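Local coordinates for protein signal peptidase I (Enterococcus faecalis, PDB 4ME8) that probably cleaves the hydrophobic N-terminal signal or leader sequences from secreted proteins, as a serine endopeptidase of the S26 signal peptidase family, at residues 118-121 and 122-126; 127-130 and 131-135. All coordinates share one frame; numbering follows the deposited sequence.

Contact 1: residues 118-121 and 122-126; sequences PRSD and DSRYF. With EDO (1,2-ethanediol), chain C.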
# COMPACT_ATOMS: atom_id res chain seq x y z
N PRO A 118 -9.99 2.37 -5.61
CA PRO A 118 -11.20 1.54 -5.60
C PRO A 118 -11.21 0.37 -6.60
O PRO A 118 -12.15 -0.43 -6.59
CB PRO A 118 -12.32 2.53 -5.91
CG PRO A 118 -11.67 3.73 -6.50
CD PRO A 118 -10.27 3.77 -5.96
N ARG A 119 -10.20 0.30 -7.47
CA ARG A 119 -10.11 -0.75 -8.48
C ARG A 119 -8.83 -1.58 -8.31
O ARG A 119 -8.45 -2.34 -9.20
CB ARG A 119 -10.18 -0.12 -9.88
CG ARG A 119 -11.60 0.07 -10.40
CD ARG A 119 -11.72 1.26 -11.35
NE ARG A 119 -12.05 2.50 -10.64
CZ ARG A 119 -13.28 2.89 -10.29
NH1 ARG A 119 -14.35 2.13 -10.56
NH2 ARG A 119 -13.45 4.05 -9.65
N SER A 120 -8.19 -1.45 -7.16
CA SER A 120 -6.90 -2.07 -6.90
C SER A 120 -6.98 -3.29 -5.98
O SER A 120 -7.45 -3.21 -4.83
CB SER A 120 -5.94 -1.05 -6.28
OG SER A 120 -4.73 -1.69 -5.90
N ASP A 121 -6.51 -4.43 -6.50
CA ASP A 121 -6.24 -5.58 -5.66
C ASP A 121 -4.85 -5.34 -5.07
O ASP A 121 -3.86 -5.36 -5.78
CB ASP A 121 -6.29 -6.86 -6.49
CG ASP A 121 -6.42 -8.11 -5.66
OD1 ASP A 121 -6.61 -8.01 -4.43
OD2 ASP A 121 -6.34 -9.20 -6.25
N ASP A 122 -4.77 -5.05 -3.78
CA ASP A 122 -3.49 -4.72 -3.18
C ASP A 122 -3.47 -5.27 -1.76
O ASP A 122 -4.23 -6.18 -1.46
CB ASP A 122 -3.22 -3.21 -3.27
CG ASP A 122 -4.37 -2.37 -2.77
OD1 ASP A 122 -5.05 -2.79 -1.81
OD2 ASP A 122 -4.60 -1.28 -3.34
N SER A 123 -2.59 -4.76 -0.89
CA SER A 123 -2.40 -5.37 0.42
C SER A 123 -3.64 -5.32 1.31
O SER A 123 -3.78 -6.13 2.22
CB SER A 123 -1.20 -4.76 1.16
OG SER A 123 0.03 -5.21 0.59
N ARG A 124 -4.55 -4.38 1.03
CA ARG A 124 -5.85 -4.37 1.70
C ARG A 124 -6.62 -5.67 1.52
O ARG A 124 -7.47 -5.99 2.34
CB ARG A 124 -6.73 -3.23 1.20
CG ARG A 124 -6.32 -1.87 1.71
CD ARG A 124 -7.09 -0.76 1.01
NE ARG A 124 -6.82 -0.75 -0.43
CZ ARG A 124 -7.49 -0.01 -1.31
NH1 ARG A 124 -8.48 0.79 -0.92
NH2 ARG A 124 -7.17 -0.07 -2.60
N TYR A 125 -6.35 -6.40 0.43
CA TYR A 125 -7.15 -7.57 0.05
C TYR A 125 -6.36 -8.86 -0.17
O TYR A 125 -6.89 -9.94 0.11
CB TYR A 125 -7.99 -7.24 -1.19
CG TYR A 125 -8.78 -5.95 -1.04
CD1 TYR A 125 -9.77 -5.83 -0.07
CD2 TYR A 125 -8.51 -4.84 -1.84
CE1 TYR A 125 -10.49 -4.66 0.08
CE2 TYR A 125 -9.23 -3.66 -1.69
CZ TYR A 125 -10.21 -3.58 -0.73
OH TYR A 125 -10.92 -2.41 -0.59
N PHE A 126 -5.12 -8.78 -0.67
CA PHE A 126 -4.25 -9.96 -0.75
C PHE A 126 -3.14 -10.05 0.32
O PHE A 126 -2.33 -10.98 0.31
CB PHE A 126 -3.69 -10.21 -2.18
CG PHE A 126 -2.78 -9.13 -2.73
CD1 PHE A 126 -1.82 -8.49 -1.94
CD2 PHE A 126 -2.83 -8.81 -4.08
CE1 PHE A 126 -0.98 -7.53 -2.48
CE2 PHE A 126 -1.99 -7.86 -4.63
CZ PHE A 126 -1.06 -7.21 -3.83
C1 EDO C . -11.02 -5.86 4.52
O1 EDO C . -11.53 -4.73 3.79
C2 EDO C . -10.57 -6.98 3.57
O2 EDO C . -9.26 -7.46 3.91
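Ser120 reaches across to Asp122 through a short hydroxyl bond: its OG donates to Asp122 OD2 at 2.6 Å, coming in from above the carboxylate, 47° out of its plane. That approach keeps clear of the syn lone pair of Asp122 OD2, which is taken by Arg124 NH2 at 2.9 Å. Arg124 holds the same carboxylate side-on, NE going to OD1 and NH2 to OD2, both nearly in the guanidinium plane; NH2 also bonds to Arg117 O, and NH1 to Gln90 OE1. Asp122 CG sits between its own backbone N and carbonyl carbon (chi1 51°), which folds the carboxylate back over the turn, where Asp122 OD1 also caps Arg124 N at 3.3 Å. Two protein donors therefore meet each oxygen within 120-126, and OD2 gains another from Gly114 N; the five donors hold the carboxylate in one rotation.

The Asp121 carboxylate crosses the Tyr125 and Phe126 rings at a slant. Its OD1 lies 3.6 Å from Tyr125 CB, while Asp121 O comes within 3.3 Å of Phe126 CE2; the carboxylate itself is held by a salt bridge to Arg39. The Tyr125 ring meets Ser120 O at its edge, CD2 standing 3.6 Å away, and takes Arg124 CB over the centre of one face, with its hydroxyl bonded to Gln90. Asp122 O lies above the Phe126 ring, offset toward the rim. On the carbonyl of Arg124 a 1,2-ethanediol, probably from the crystallisation liquor, donates through O2.

Asp122 is thus the N-cap of the short helix 123-126 and positions Ser120, whose OG also bonds to Lys46, the predicted catalytic lysine. The predicted nucleophile, Ser8, is not modelled; the site is consistent with the Ser/Lys dyad of S26 signal peptidases.

Contact 2: residues 127-130 and 131-135; sequences GFVK and QASVE
The chain turns from strand 129-130 directly into the 3-10 segment 131-133, Lys130 O accepting from Ser133 N at 3.1 Å, while Val134 N bonds in the same i to i+3 manner to Gln131 O. The first of these bonds is bent, and its donor stands well above the carbonyl plane, 59° out of it.

The same oxygen takes a second, shorter bond from the side chain of its partner: Ser133 OG donates to Lys130 O at 2.7 Å, only 15° from the carbonyl plane. Ser133 can reach it because OG lies between its backbone N and carbonyl carbon (chi1 66°), which swings the hydroxyl back along the turn beside its own N-H. One carbonyl is thus gripped by both the amide and the hydroxyl of one residue, and the hydroxyl is fixed in rotation by that bond. Lys130 CB passes 3.9 Å from Ser133 OG, and the rest of the lysine chain extends away from the turn alongside Met109.

Beside the polar bonds the two valines merely graze each other. Val129 CG1, anti to the backbone N, points to the turn and stops 4.0 Å from Ser133 OG. It is 4.5 Å from Val134 CG2, a loose apolar touch, and Val134 CG2 in turn lies 3.9 Å from Lys130 O. Val129 packs on Phe35 and Val134 on Ile33, both from strand 32-36.

This is a 3-10 turn closed by a serine side chain, and it carries the chain from edge strand 129-130 of the antiparallel sheet, which pairs with 109-113, to the opposite edge strand, 136-137, beside 32-36.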
# COMPACT_ATOMS: atom_id res chain seq x y z
N GLY A 127 -3.12 -9.11 1.26
CA GLY A 127 -2.21 -9.18 2.40
C GLY A 127 -0.81 -8.72 2.04
O GLY A 127 -0.61 -8.09 1.01
N PHE A 128 0.16 -9.03 2.90
CA PHE A 128 1.52 -8.52 2.73
C PHE A 128 2.26 -9.18 1.56
O PHE A 128 1.97 -10.32 1.20
CB PHE A 128 2.34 -8.71 4.02
CG PHE A 128 1.76 -7.99 5.22
CD1 PHE A 128 1.78 -6.60 5.30
CD2 PHE A 128 1.20 -8.72 6.28
CE1 PHE A 128 1.26 -5.95 6.41
CE2 PHE A 128 0.66 -8.06 7.38
CZ PHE A 128 0.70 -6.67 7.44
N VAL A 129 3.22 -8.45 0.99
CA VAL A 129 4.03 -8.94 -0.12
C VAL A 129 5.43 -9.30 0.37
O VAL A 129 6.06 -8.52 1.08
CB VAL A 129 4.14 -7.86 -1.23
CG1 VAL A 129 5.08 -8.32 -2.35
CG2 VAL A 129 2.76 -7.50 -1.75
N LYS A 130 5.93 -10.48 0.00
CA LYS A 130 7.30 -10.86 0.38
C LYS A 130 8.31 -9.99 -0.37
O LYS A 130 8.26 -9.91 -1.59
CB LYS A 130 7.57 -12.35 0.13
CG LYS A 130 6.89 -13.26 1.16
CD LYS A 130 7.45 -14.67 1.24
CE LYS A 130 7.20 -15.23 2.65
NZ LYS A 130 7.26 -16.72 2.74
N GLN A 131 9.18 -9.31 0.38
CA GLN A 131 10.29 -8.53 -0.19
C GLN A 131 11.06 -9.32 -1.25
O GLN A 131 11.30 -8.82 -2.34
CB GLN A 131 11.27 -8.09 0.90
CG GLN A 131 10.75 -7.03 1.85
CD GLN A 131 11.85 -6.42 2.73
OE1 GLN A 131 13.03 -6.70 2.57
NE2 GLN A 131 11.44 -5.57 3.65
N ALA A 132 11.44 -10.55 -0.90
CA ALA A 132 12.22 -11.41 -1.79
C ALA A 132 11.58 -11.65 -3.16
O ALA A 132 12.29 -11.96 -4.12
CB ALA A 132 12.49 -12.74 -1.10
N SER A 133 10.26 -11.51 -3.27
CA SER A 133 9.56 -11.72 -4.54
C SER A 133 9.50 -10.45 -5.43
O SER A 133 9.04 -10.51 -6.58
CB SER A 133 8.15 -12.28 -4.30
OG SER A 133 7.31 -11.35 -3.63
N VAL A 134 9.97 -9.31 -4.92
CA VAL A 134 9.97 -8.07 -5.70
C VAL A 134 11.06 -8.12 -6.77
O VAL A 134 12.24 -8.27 -6.44
CB VAL A 134 10.16 -6.85 -4.78
CG1 VAL A 134 10.28 -5.56 -5.58
CG2 VAL A 134 9.01 -6.76 -3.79
N GLU A 135 10.67 -7.99 -8.03
CA GLU A 135 11.62 -8.08 -9.16
C GLU A 135 12.20 -6.73 -9.61
O GLU A 135 13.17 -6.69 -10.35
CB GLU A 135 11.05 -8.85 -10.37
CG GLU A 135 9.55 -9.13 -10.37
CD GLU A 135 9.12 -10.15 -11.42
OE1 GLU A 135 9.81 -10.26 -12.47
OE2 GLU A 135 8.10 -10.84 -11.19

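Overall arrangement
The two contacts follow in series along the chain: helix 123-126, capped in contact 1, gives way to Gly127, with its positive phi, and then to strand 129-130, where contact 2 begins. Their centres lie 15 Å apart, but Ser123 joins them, its OG bonding to Gly127 O and packing 4.2 Å from Phe128 CA and 4.3 Å from Val129 CG2. Contact 1 is the one at the predicted active site, the Ser120 and Lys46 side chains being about 3 Å apart. Contact 2 is nearer the surface; its Val129 side chain remains about 7 Å from that of Lys46, and its edge strand 129-130 pairs with 109-113, where Val112 hydrogen-bonds to Ser123 of contact 1.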